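Local coordinates for protein arsenite methyltransferase (Chlamydomonas reinhardtii, PDB 5EVJ) that probably transfers methyl groups from S-adenosylmethionine to trivalent arsenic, giving methylated arsenicals up to trimethylarsine, at residues 61-66 / 129-134; 122-127 / 143-148; 171-176 / 222-227; 303-306 / 310-313; 323-328 / 337-342. The protein carries 15 engineered substitutions. One frame throughout, in Å; residues are numbered along the deposited sequence.

Contact 1. Residues 61-66 / 129-134; sequences ADVPTE and DAYARD. Engineered in segment 129-134: Ala-132 (natural residue Cys).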
# COMPACT_ATOMS: atom_id res chain seq x y z
N ALA A 61 -4.01 17.58 -9.91
CA ALA A 61 -4.52 18.82 -10.51
C ALA A 61 -5.44 18.51 -11.71
O ALA A 61 -6.42 19.20 -11.92
CB ALA A 61 -3.37 19.73 -10.94
N ASP A 62 -5.10 17.45 -12.44
CA ASP A 62 -5.69 17.13 -13.73
C ASP A 62 -6.75 16.04 -13.72
O ASP A 62 -7.09 15.60 -14.79
CB ASP A 62 -4.61 16.60 -14.68
CG ASP A 62 -3.71 17.68 -15.21
OD1 ASP A 62 -4.16 18.82 -15.35
OD2 ASP A 62 -2.54 17.37 -15.49
N VAL A 63 -7.16 15.56 -12.55
CA VAL A 63 -8.16 14.53 -12.38
C VAL A 63 -9.52 15.25 -12.34
O VAL A 63 -9.65 16.25 -11.65
CB VAL A 63 -7.93 13.77 -11.02
CG1 VAL A 63 -9.11 12.89 -10.62
CG2 VAL A 63 -6.64 12.93 -11.03
N PRO A 64 -10.53 14.73 -13.05
CA PRO A 64 -11.84 15.39 -13.11
C PRO A 64 -12.36 15.67 -11.72
O PRO A 64 -12.54 14.74 -10.92
CB PRO A 64 -12.76 14.34 -13.75
CG PRO A 64 -11.84 13.41 -14.46
CD PRO A 64 -10.53 13.43 -13.75
N THR A 65 -12.61 16.95 -11.45
CA THR A 65 -13.22 17.40 -10.20
C THR A 65 -14.23 16.40 -9.59
O THR A 65 -14.21 16.12 -8.37
CB THR A 65 -13.92 18.76 -10.44
OG1 THR A 65 -12.94 19.75 -10.77
CG2 THR A 65 -14.62 19.20 -9.18
N GLU A 66 -15.11 15.87 -10.43
CA GLU A 66 -16.18 15.02 -9.94
C GLU A 66 -15.59 13.69 -9.48
O GLU A 66 -16.13 13.04 -8.58
CB GLU A 66 -17.20 14.75 -11.06
CG GLU A 66 -18.47 14.11 -10.51
CD GLU A 66 -19.22 13.26 -11.52
OE1 GLU A 66 -18.63 12.83 -12.54
OE2 GLU A 66 -20.42 13.00 -11.28
N ASP A 129 -11.98 7.98 -20.64
CA ASP A 129 -11.35 8.14 -21.94
C ASP A 129 -10.83 9.53 -22.08
O ASP A 129 -9.64 9.76 -22.51
CB ASP A 129 -12.31 7.79 -23.10
CG ASP A 129 -12.71 6.29 -23.12
OD1 ASP A 129 -11.86 5.40 -22.88
OD2 ASP A 129 -13.90 6.01 -23.38
N ALA A 130 -11.70 10.46 -21.71
CA ALA A 130 -11.41 11.89 -21.87
C ALA A 130 -10.18 12.28 -21.02
O ALA A 130 -9.33 13.09 -21.44
CB ALA A 130 -12.64 12.72 -21.49
N TYR A 131 -10.08 11.70 -19.82
CA TYR A 131 -8.94 11.96 -18.94
C TYR A 131 -7.65 11.45 -19.58
O TYR A 131 -6.58 12.17 -19.70
CB TYR A 131 -9.23 11.33 -17.57
CG TYR A 131 -8.03 11.21 -16.65
CD1 TYR A 131 -7.51 12.34 -16.00
CD2 TYR A 131 -7.40 9.95 -16.44
CE1 TYR A 131 -6.40 12.22 -15.16
CE2 TYR A 131 -6.30 9.82 -15.58
CZ TYR A 131 -5.81 10.95 -14.95
OH TYR A 131 -4.72 10.85 -14.14
N ALA A 132 -7.73 10.21 -20.02
CA ALA A 132 -6.54 9.56 -20.59
C ALA A 132 -6.13 10.24 -21.87
O ALA A 132 -4.93 10.35 -22.17
CB ALA A 132 -6.80 8.07 -20.85
N ARG A 133 -7.12 10.66 -22.67
CA ARG A 133 -6.76 11.30 -23.95
C ARG A 133 -6.26 12.77 -23.81
O ARG A 133 -5.12 13.08 -24.22
CB ARG A 133 -7.86 11.10 -24.97
CG ARG A 133 -8.19 9.62 -25.19
CD ARG A 133 -9.42 9.41 -26.08
NE ARG A 133 -9.08 9.78 -27.46
CZ ARG A 133 -9.66 10.74 -28.19
NH1 ARG A 133 -10.70 11.46 -27.72
NH2 ARG A 133 -9.20 10.99 -29.42
N ASP A 134 -7.04 13.63 -23.16
CA ASP A 134 -6.65 15.05 -23.08
C ASP A 134 -5.67 15.32 -21.99
O ASP A 134 -4.76 16.11 -22.21
CB ASP A 134 -7.82 16.00 -22.81
CG ASP A 134 -9.16 15.42 -23.19
OD1 ASP A 134 -9.24 14.64 -24.17
OD2 ASP A 134 -10.14 15.79 -22.50

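Contact 2. Residues 122-127 / 143-148; sequences EVAISH and MTFIQG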
# COMPACT_ATOMS: atom_id res chain seq x y z
N GLU A 122 -19.60 3.86 -12.23
CA GLU A 122 -20.03 4.58 -13.42
C GLU A 122 -19.40 5.97 -13.48
O GLU A 122 -19.10 6.46 -14.59
CB GLU A 122 -21.58 4.62 -13.51
CG GLU A 122 -22.13 4.99 -14.89
CD GLU A 122 -21.55 4.14 -16.03
OE1 GLU A 122 -21.48 2.88 -15.91
OE2 GLU A 122 -21.15 4.73 -17.06
N VAL A 123 -19.15 6.59 -12.31
CA VAL A 123 -18.34 7.82 -12.32
C VAL A 123 -16.88 7.58 -12.80
O VAL A 123 -16.34 8.34 -13.62
CB VAL A 123 -18.33 8.57 -10.97
CG1 VAL A 123 -17.39 9.79 -11.05
CG2 VAL A 123 -19.76 8.99 -10.56
N ALA A 124 -16.26 6.51 -12.30
CA ALA A 124 -14.88 6.21 -12.68
C ALA A 124 -14.81 5.92 -14.17
O ALA A 124 -13.91 6.44 -14.84
CB ALA A 124 -14.33 5.04 -11.88
N ILE A 125 -15.77 5.13 -14.67
CA ILE A 125 -15.85 4.75 -16.10
C ILE A 125 -16.17 5.90 -17.06
O ILE A 125 -15.59 5.95 -18.14
CB ILE A 125 -16.86 3.62 -16.34
CG1 ILE A 125 -16.40 2.33 -15.62
CG2 ILE A 125 -17.02 3.36 -17.84
CD1 ILE A 125 -17.53 1.39 -15.26
N SER A 126 -17.09 6.81 -16.69
CA SER A 126 -17.54 7.84 -17.64
C SER A 126 -16.47 8.87 -17.89
O SER A 126 -16.44 9.50 -18.95
CB SER A 126 -18.84 8.55 -17.23
OG SER A 126 -18.66 9.25 -16.02
N HIS A 127 -15.56 9.04 -16.96
CA HIS A 127 -14.55 10.05 -17.18
C HIS A 127 -13.27 9.51 -17.75
O HIS A 127 -12.37 10.27 -18.11
CB HIS A 127 -14.31 10.88 -15.92
CG HIS A 127 -15.48 11.74 -15.56
ND1 HIS A 127 -16.60 11.23 -14.94
CD2 HIS A 127 -15.71 13.06 -15.77
CE1 HIS A 127 -17.47 12.22 -14.75
NE2 HIS A 127 -16.94 13.33 -15.23
N MET A 143 -7.08 2.09 -17.92
CA MET A 143 -7.89 1.69 -16.76
C MET A 143 -9.07 0.76 -17.10
O MET A 143 -9.68 0.88 -18.12
CB MET A 143 -8.45 2.93 -16.04
CG MET A 143 -7.37 3.89 -15.59
SD MET A 143 -7.98 5.37 -14.69
CE MET A 143 -8.04 6.42 -16.13
N THR A 144 -9.39 -0.13 -16.18
CA THR A 144 -10.45 -1.08 -16.26
C THR A 144 -11.05 -0.99 -14.87
O THR A 144 -10.35 -1.16 -13.85
CB THR A 144 -9.92 -2.52 -16.48
OG1 THR A 144 -9.02 -2.57 -17.61
CG2 THR A 144 -11.07 -3.55 -16.68
N PHE A 145 -12.33 -0.66 -14.82
CA PHE A 145 -13.05 -0.70 -13.57
C PHE A 145 -14.00 -1.85 -13.59
O PHE A 145 -14.73 -2.00 -14.53
CB PHE A 145 -13.79 0.59 -13.43
CG PHE A 145 -12.88 1.76 -13.27
CD1 PHE A 145 -12.21 1.97 -12.04
CD2 PHE A 145 -12.62 2.59 -14.33
CE1 PHE A 145 -11.32 3.02 -11.90
CE2 PHE A 145 -11.75 3.66 -14.21
CZ PHE A 145 -11.12 3.89 -12.98
N ILE A 146 -13.98 -2.71 -12.57
CA ILE A 146 -14.96 -3.79 -12.52
C ILE A 146 -15.69 -3.79 -11.19
O ILE A 146 -15.19 -3.27 -10.19
CB ILE A 146 -14.34 -5.17 -12.83
CG1 ILE A 146 -13.40 -5.63 -11.73
CG2 ILE A 146 -13.56 -5.14 -14.13
CD1 ILE A 146 -12.29 -6.48 -12.29
N GLN A 147 -16.86 -4.40 -11.20
CA GLN A 147 -17.73 -4.46 -10.06
C GLN A 147 -17.44 -5.71 -9.26
O GLN A 147 -17.48 -6.82 -9.79
CB GLN A 147 -19.19 -4.46 -10.51
CG GLN A 147 -20.21 -4.66 -9.39
CD GLN A 147 -21.28 -3.55 -9.35
OE1 GLN A 147 -21.52 -2.96 -8.30
NE2 GLN A 147 -21.91 -3.26 -10.51
N GLY A 148 -17.26 -5.56 -7.95
CA GLY A 148 -16.84 -6.74 -7.18
C GLY A 148 -16.75 -6.56 -5.71
O GLY A 148 -16.93 -5.47 -5.20

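Contact 3. Residues 171-176 / 222-227; sequences VINLSP and AGALYN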
# COMPACT_ATOMS: atom_id res chain seq x y z
N VAL A 171 -10.43 1.35 3.18
CA VAL A 171 -11.63 0.56 2.97
C VAL A 171 -11.47 -0.84 3.58
O VAL A 171 -12.43 -1.61 3.66
CB VAL A 171 -12.01 0.33 1.47
CG1 VAL A 171 -12.50 1.60 0.72
CG2 VAL A 171 -10.93 -0.42 0.71
N ILE A 172 -10.29 -1.19 4.04
CA ILE A 172 -10.14 -2.55 4.53
C ILE A 172 -10.73 -2.76 5.93
O ILE A 172 -11.15 -3.87 6.26
CB ILE A 172 -8.70 -3.06 4.33
CG1 ILE A 172 -8.31 -2.83 2.87
CG2 ILE A 172 -8.58 -4.53 4.76
CD1 ILE A 172 -7.04 -3.49 2.40
N ASN A 173 -10.83 -1.71 6.72
CA ASN A 173 -11.47 -1.83 8.04
C ASN A 173 -12.93 -2.15 7.92
O ASN A 173 -13.56 -2.53 8.91
CB ASN A 173 -11.32 -0.57 8.90
CG ASN A 173 -9.86 -0.28 9.32
OD1 ASN A 173 -9.60 0.74 9.96
ND2 ASN A 173 -8.90 -1.16 8.94
N LEU A 174 -13.49 -1.97 6.74
CA LEU A 174 -14.92 -2.20 6.57
C LEU A 174 -15.17 -3.58 6.05
O LEU A 174 -16.28 -4.07 6.08
CB LEU A 174 -15.56 -1.15 5.67
CG LEU A 174 -15.40 0.28 6.19
CD1 LEU A 174 -13.97 0.69 5.92
CD2 LEU A 174 -16.34 1.22 5.47
N SER A 175 -14.13 -4.25 5.60
CA SER A 175 -14.29 -5.62 5.18
C SER A 175 -14.93 -6.47 6.30
O SER A 175 -14.55 -6.37 7.45
CB SER A 175 -12.97 -6.25 4.78
OG SER A 175 -13.15 -7.65 4.52
N PRO A 176 -15.90 -7.34 5.92
CA PRO A 176 -16.38 -8.40 6.80
C PRO A 176 -15.43 -9.59 6.87
O PRO A 176 -15.68 -10.54 7.65
CB PRO A 176 -17.68 -8.86 6.11
CG PRO A 176 -17.45 -8.54 4.65
CD PRO A 176 -16.73 -7.22 4.69
N ALA A 222 -14.43 2.47 14.33
CA ALA A 222 -14.87 1.17 14.82
C ALA A 222 -14.34 0.13 13.82
O ALA A 222 -14.34 0.37 12.59
CB ALA A 222 -16.38 1.13 14.89
N GLY A 223 -13.86 -1.00 14.31
CA GLY A 223 -13.25 -1.99 13.39
C GLY A 223 -11.84 -1.68 12.87
O GLY A 223 -11.27 -2.48 12.15
N ALA A 224 -11.29 -0.50 13.21
CA ALA A 224 -9.86 -0.25 13.13
C ALA A 224 -9.21 -1.18 14.15
O ALA A 224 -9.64 -1.21 15.31
CB ALA A 224 -9.54 1.20 13.44
N LEU A 225 -8.23 -1.97 13.71
CA LEU A 225 -7.50 -2.91 14.56
C LEU A 225 -6.31 -2.27 15.30
O LEU A 225 -5.70 -1.27 14.86
CB LEU A 225 -6.92 -4.05 13.67
CG LEU A 225 -7.79 -5.20 13.10
CD1 LEU A 225 -6.96 -6.35 12.57
CD2 LEU A 225 -8.75 -5.80 14.11
N TYR A 226 -6.04 -2.84 16.48
CA TYR A 226 -4.77 -2.73 17.12
C TYR A 226 -3.68 -2.99 16.04
O TYR A 226 -3.62 -4.06 15.41
CB TYR A 226 -4.72 -3.73 18.28
CG TYR A 226 -3.37 -3.81 18.96
CD1 TYR A 226 -2.46 -2.67 19.04
CD2 TYR A 226 -2.95 -5.03 19.53
CE1 TYR A 226 -1.22 -2.78 19.68
CE2 TYR A 226 -1.70 -5.14 20.16
CZ TYR A 226 -0.84 -4.06 20.25
OH TYR A 226 0.35 -4.32 20.94
N ASN A 227 -2.79 -2.03 15.81
CA ASN A 227 -1.83 -2.26 14.75
C ASN A 227 -1.09 -3.60 14.83
O ASN A 227 -0.80 -4.19 13.78
CB ASN A 227 -0.85 -1.08 14.55
CG ASN A 227 0.24 -1.04 15.58
OD1 ASN A 227 1.40 -0.85 15.25
ND2 ASN A 227 -0.11 -1.21 16.82
O HOH W 1 -7.26 -1.61 11.12

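Contact 4. Residues 303-306 / 310-313; sequences AYDL and HRFV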
# COMPACT_ATOMS: atom_id res chain seq x y z
N ALA A 303 17.52 10.66 -2.61
CA ALA A 303 17.23 9.80 -1.52
C ALA A 303 15.90 9.06 -1.79
O ALA A 303 15.00 9.56 -2.48
CB ALA A 303 17.14 10.63 -0.24
N TYR A 304 15.81 7.86 -1.24
CA TYR A 304 14.56 7.11 -1.28
C TYR A 304 14.21 6.48 0.09
O TYR A 304 15.01 5.73 0.70
CB TYR A 304 14.74 5.98 -2.25
CG TYR A 304 13.52 5.11 -2.32
CD1 TYR A 304 12.37 5.56 -2.97
CD2 TYR A 304 13.51 3.85 -1.75
CE1 TYR A 304 11.23 4.76 -3.03
CE2 TYR A 304 12.39 3.03 -1.83
CZ TYR A 304 11.25 3.50 -2.46
OH TYR A 304 10.14 2.72 -2.51
N ASP A 305 13.04 6.78 0.59
CA ASP A 305 12.50 6.02 1.75
C ASP A 305 11.83 4.69 1.41
O ASP A 305 10.70 4.68 0.89
CB ASP A 305 11.50 6.89 2.53
CG ASP A 305 12.15 8.21 3.06
OD1 ASP A 305 13.27 8.17 3.63
OD2 ASP A 305 11.55 9.28 2.82
N LEU A 306 12.47 3.57 1.73
CA LEU A 306 11.78 2.31 1.73
C LEU A 306 10.66 2.38 2.78
O LEU A 306 9.50 2.03 2.53
CB LEU A 306 12.72 1.17 2.08
CG LEU A 306 12.07 -0.22 2.32
CD1 LEU A 306 11.40 -0.78 1.03
CD2 LEU A 306 13.18 -1.20 2.74
N HIS A 310 14.24 3.23 7.14
CA HIS A 310 15.23 2.92 6.09
C HIS A 310 15.18 3.97 5.02
O HIS A 310 14.38 3.87 4.09
CB HIS A 310 15.00 1.54 5.45
CG HIS A 310 15.11 0.40 6.42
ND1 HIS A 310 14.08 0.04 7.26
CD2 HIS A 310 16.14 -0.45 6.69
CE1 HIS A 310 14.46 -1.00 7.99
NE2 HIS A 310 15.71 -1.31 7.67
N ARG A 311 16.07 4.94 5.13
CA ARG A 311 16.23 5.97 4.12
C ARG A 311 17.58 5.75 3.43
O ARG A 311 18.57 5.68 4.11
CB ARG A 311 16.20 7.35 4.77
CG ARG A 311 16.60 8.50 3.87
CD ARG A 311 16.20 9.77 4.59
NE ARG A 311 15.70 10.78 3.69
CZ ARG A 311 16.48 11.65 3.03
NH1 ARG A 311 17.82 11.64 3.20
NH2 ARG A 311 15.92 12.55 2.20
N PHE A 312 17.57 5.64 2.11
CA PHE A 312 18.73 5.37 1.31
C PHE A 312 19.09 6.62 0.60
O PHE A 312 18.25 7.24 -0.14
CB PHE A 312 18.44 4.35 0.20
CG PHE A 312 18.19 2.98 0.72
CD1 PHE A 312 16.90 2.63 1.17
CD2 PHE A 312 19.26 2.09 0.86
CE1 PHE A 312 16.69 1.39 1.73
CE2 PHE A 312 19.04 0.84 1.45
CZ PHE A 312 17.75 0.50 1.86
N VAL A 313 20.36 7.00 0.78
CA VAL A 313 20.83 8.17 0.13
C VAL A 313 21.50 7.70 -1.15
O VAL A 313 22.28 6.69 -1.18
CB VAL A 313 21.75 8.97 1.06
CG1 VAL A 313 22.33 10.21 0.35
CG2 VAL A 313 20.95 9.42 2.32

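Contact 5. Residues 323-328 / 337-342; sequences NTASMV and FTIIGD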
# COMPACT_ATOMS: atom_id res chain seq x y z
N ASN A 323 15.74 -9.07 4.63
CA ASN A 323 14.40 -8.64 4.26
C ASN A 323 14.47 -7.41 3.44
O ASN A 323 13.91 -7.34 2.33
CB ASN A 323 13.48 -8.39 5.49
CG ASN A 323 12.91 -9.69 6.09
OD1 ASN A 323 13.17 -10.81 5.58
ND2 ASN A 323 12.14 -9.54 7.17
N THR A 324 15.14 -6.42 3.99
CA THR A 324 15.30 -5.16 3.35
C THR A 324 16.04 -5.38 2.01
O THR A 324 15.66 -4.77 1.03
CB THR A 324 16.17 -4.24 4.26
OG1 THR A 324 15.37 -3.88 5.41
CG2 THR A 324 16.54 -2.97 3.45
N ALA A 325 17.08 -6.23 1.98
CA ALA A 325 17.77 -6.48 0.69
C ALA A 325 16.78 -7.04 -0.36
O ALA A 325 16.86 -6.74 -1.55
CB ALA A 325 18.99 -7.40 0.85
N SER A 326 15.84 -7.87 0.09
CA SER A 326 14.84 -8.46 -0.79
C SER A 326 13.88 -7.37 -1.25
O SER A 326 13.47 -7.35 -2.42
CB SER A 326 14.03 -9.59 -0.04
OG SER A 326 14.83 -10.76 0.11
N MET A 327 13.45 -6.52 -0.32
CA MET A 327 12.48 -5.51 -0.66
C MET A 327 12.90 -4.44 -1.70
O MET A 327 12.02 -3.84 -2.38
CB MET A 327 11.99 -4.79 0.59
CG MET A 327 11.32 -5.75 1.60
SD MET A 327 10.81 -5.01 3.18
CE MET A 327 10.15 -6.46 4.04
N VAL A 328 14.21 -4.12 -1.71
CA VAL A 328 14.71 -3.09 -2.59
C VAL A 328 15.46 -3.79 -3.70
O VAL A 328 15.56 -3.26 -4.78
CB VAL A 328 15.65 -2.07 -1.88
CG1 VAL A 328 14.90 -1.47 -0.69
CG2 VAL A 328 17.02 -2.68 -1.51
N PHE A 337 18.49 -0.34 -7.51
CA PHE A 337 19.33 -0.65 -6.36
C PHE A 337 20.39 -1.62 -6.75
O PHE A 337 20.11 -2.47 -7.54
CB PHE A 337 18.52 -1.33 -5.24
CG PHE A 337 17.68 -0.36 -4.53
CD1 PHE A 337 16.43 -0.06 -4.99
CD2 PHE A 337 18.18 0.30 -3.37
CE1 PHE A 337 15.63 0.88 -4.33
CE2 PHE A 337 17.39 1.24 -2.69
CZ PHE A 337 16.12 1.55 -3.17
N THR A 338 21.57 -1.56 -6.12
CA THR A 338 22.57 -2.60 -6.24
C THR A 338 22.64 -3.25 -4.88
O THR A 338 22.68 -2.57 -3.84
CB THR A 338 23.98 -1.98 -6.55
OG1 THR A 338 23.88 -1.05 -7.64
CG2 THR A 338 25.11 -3.01 -6.84
N ILE A 339 22.71 -4.58 -4.90
CA ILE A 339 22.92 -5.38 -3.73
C ILE A 339 24.27 -5.98 -3.84
O ILE A 339 24.60 -6.64 -4.82
CB ILE A 339 21.95 -6.59 -3.69
CG1 ILE A 339 20.50 -6.11 -3.73
CG2 ILE A 339 22.07 -7.26 -2.37
CD1 ILE A 339 20.17 -5.17 -2.55
N ILE A 340 25.06 -5.82 -2.80
CA ILE A 340 26.34 -6.49 -2.81
C ILE A 340 26.25 -7.57 -1.77
O ILE A 340 25.89 -7.34 -0.62
CB ILE A 340 27.44 -5.47 -2.42
CG1 ILE A 340 27.63 -4.46 -3.56
CG2 ILE A 340 28.73 -6.19 -2.20
CD1 ILE A 340 27.83 -3.02 -3.11
N GLY A 341 26.64 -8.76 -2.16
CA GLY A 341 26.56 -9.91 -1.29
C GLY A 341 25.45 -10.83 -1.73
O GLY A 341 24.86 -10.65 -2.79
N ASP A 342 25.16 -11.83 -0.91
CA ASP A 342 24.03 -12.70 -1.14
C ASP A 342 23.73 -13.44 0.16
O ASP A 342 24.11 -12.99 1.25
CB ASP A 342 24.35 -13.63 -2.31
CG ASP A 342 25.51 -14.51 -2.01
OD1 ASP A 342 25.87 -14.64 -0.81
OD2 ASP A 342 26.06 -15.07 -2.97

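Contact 1. Residues 61-66 / 129-134
The ring of Tyr-131 reaches out of helix 128-135 and lays one long side, CD1 and CE1, against the turn that carries Asp-62, Val-63 and Pro-64. Asp-62 contributes its backbone rather than its carboxylate: the carbonyl O lies in the plane of the ring, at its edge, 3.5 Å from Tyr-131 CE1. The Pro-64 side chain crosses that of Tyr-131 at about a right angle, and its CD sits 3.9 Å from Tyr-131 CD1. Val-63 adds its CA, 4.0 Å from Tyr-131 CE1, with the methyl CG2 slightly farther from the same ring atom. The tyrosine gets there because its CG stands anti to the backbone N (chi1 166°), which carries the ring off the helix toward the turn. Farther out, Tyr-99 of helix 96-104 positions the ring: its carbonyl O takes the hydrogen bond of Tyr-131 OH, its own ring meets that of Tyr-131, and it also touches Val-63 and Pro-64. No hydrogen bond joins the two segments. The turn before helix 65-69 therefore rests on helix 128-135 here through van der Waals contact and one carbonyl set at a ring edge, where the slightly positive aromatic C-H groups probably favour an oxygen.

Contact 2. Residues 122-127 / 143-148
Phe-145 turns its CG anti to its own carbonyl carbon (chi1 -67°), and with chi2 at -75° the ring presents a flat face to helix 118-126. Here that helix packs on strand 143-147, an outermost strand of the seven-stranded sheet of the Rossmann-like methyltransferase fold. The methyl of Ala-124 fills the face in a CH-pi contact: CB stands 3.5 Å from the centroid of the Phe-145 ring and only 7° off the ring normal, nearly equidistant from all six ring carbons. The helix backbone comes close as well: the Ala-124 carbonyl O approaches ring atom CE2. That oxygen is also a hydrogen-bond acceptor for Tyr-99 OH of helix 96-104, a helix whose Ala-98 touches Phe-145 too. Ile-125 works one residue along, sliding past the phenylalanine in the opposite direction so that CG1 meets the root of the aromatic side chain, 3.8 Å from Phe-145 CB. Near the end of the helix, Glu-122 O takes both the backbone N and the hydroxyl of Ser-126. His-127 folds back over the last turn, its ND1 donating in the carbonyl plane to a lone pair of Val-123 O at 3.2 Å.

Contact 3. Residues 171-176 / 222-227
Asn-173 points its side chain straight at the 222-227 loop and meets it with its two amide ends doing different jobs. OD1 lies against Ala-224, 3.3 Å from its CA and 3.5 Å from its CB, so the oxygen rests on carbon atoms of the loop. ND2 faces a water that accepts from it in a weak hydrogen bond of 2.8 Å. The same water accepts from Leu-225 N, also at 2.8 Å, and so links the amide to the loop backbone where no direct hydrogen bond is made. Closer to the main chain, Asn-173 CB packs on the carbonyl of Gly-223, 3.8 Å from its O. What sets this up is the first torsion: CG stands anti to the carbonyl carbon (chi1 -66°), which extends the amide along Ala-224. The CB of Ala-224 leads away from the 171-176 segment overall, yet its flank still meets OD1. Gly-223 adopts a positive phi of 76°, a conformation in which a CB would jam against the carbonyl O of Ala-222, and it lets the chain pass close beside Asn-173.

Both segments belong to the methyltransferase domain. Residues 171-176 follow strand 163-169 and lead into helix 178-188, whose Lys-178 touches Asn-173 and makes a weak hydrogen bond to Gly-223 O. The other loop runs from helix 208-212 to helix 227-237, with Tyr-226 as N-cap, and backbone hydrogen bonds join Leu-225 and Asn-227 with Val-202, at the end of strand 193-202.

Contact 4. Residues 303-306 / 310-313
Arg-311 runs its side chain across the neighbouring strand, past Asp-305 and on to Ala-303. Its CB starts 3.2 Å from Asp-305 OD1, and CG and CD stay beside that same oxygen, with CG anti to the backbone N (chi1 170°), which sends the side chain past Asp-305. NE forms a salt bridge with Asp-305 OD1, a long one at 3.6 Å, and the carboxylate and guanidinium planes lie 50° apart, so the two charged groups are not set flat against each other. A bend at chi3 then swings the guanidinium over Ala-303, whose CB sits below one face, toward the rim, with NH2 the closest atom at 3.3 Å. The group thus ends in a mix of charge pairing and methyl packing on one side of the sheet.

On the other side, Tyr-304 and Phe-312 form the hydrogen-bonded pair, Tyr-304 N giving to Phe-312 O at 2.7 Å and Phe-312 N returning to Tyr-304 O at 2.9 Å. The latter oxygen also lies at the edge of the Phe-312 ring, as does Leu-306 CB, 4.0 Å from Phe-312 CE1. A weak bond from Leu-306 N to His-310 O follows where the chain turns its corner. Outside the pair of strands, Arg-272 binds Tyr-304 OH and Leu-306 O, while His-310 ND1 is held by Asp-307 in the connecting turn. The whole is a short two-stranded antiparallel beta hairpin, with the charged pair on one face and the aromatic pair on the other.

Contact 5. Residues 323-328 / 337-342
Val-328 is the bump and the ring of Phe-337 the flat surface it sits on. The valine CB rides over the middle of the ring, 3.5 Å from the centroid and just 3° off the normal, a CH-pi contact over the ring centre. Its two methyls spread to different parts of the ring: CG2 comes 3.7 Å from Phe-337 CD2, and CG1 reaches toward CZ at the far end. The backbone O of Val-328 lies on the same side of the ring as CB, out toward its rim, 3.3 Å from Phe-337 CD1. With CG1 anti to the carbonyl carbon (chi1 -55°), CG2 falls between the backbone N and that carbon and also faces Ile-339. This is helix 322-329 packed against strand 337-340, an edge strand of the three-stranded antiparallel sheet, the N-to-C directions of 323-328 and 337-340 being 144° apart. Only every second strand residue faces the helix. Ile-339 drives its CD1 into the hollow between Ala-325 and Val-328, 4.1 Å from Val-328 CG2, 4.2 Å from Ala-325 CB and 3.8 Å from Ala-325 O. Beyond the segments, Phe-312 meets the Phe-337 ring edge-to-face and touches Thr-324 and Val-328 as well, while Tyr-293 packs on the same ring.

From the N terminus, contact 1 brings the turn before helix 65-69 onto helix 128-135, closing a span that includes the first two strands of the methyltransferase sheet. Contact 2 opens within that span and closes at strand 143-147, so the two cross along the chain; they also touch, Tyr-131 against Met-143 and Pro-64 against His-127. Contact 3 follows in series and joins two loops of the same domain, about 25 Å from contact 2 between centres. Contact 4 is a local hairpin, and contact 5 comes directly after it, tying a helix to an edge strand. These last two touch through Leu-306 and Val-328, and lie across the chain's centre from contacts 2 and 3.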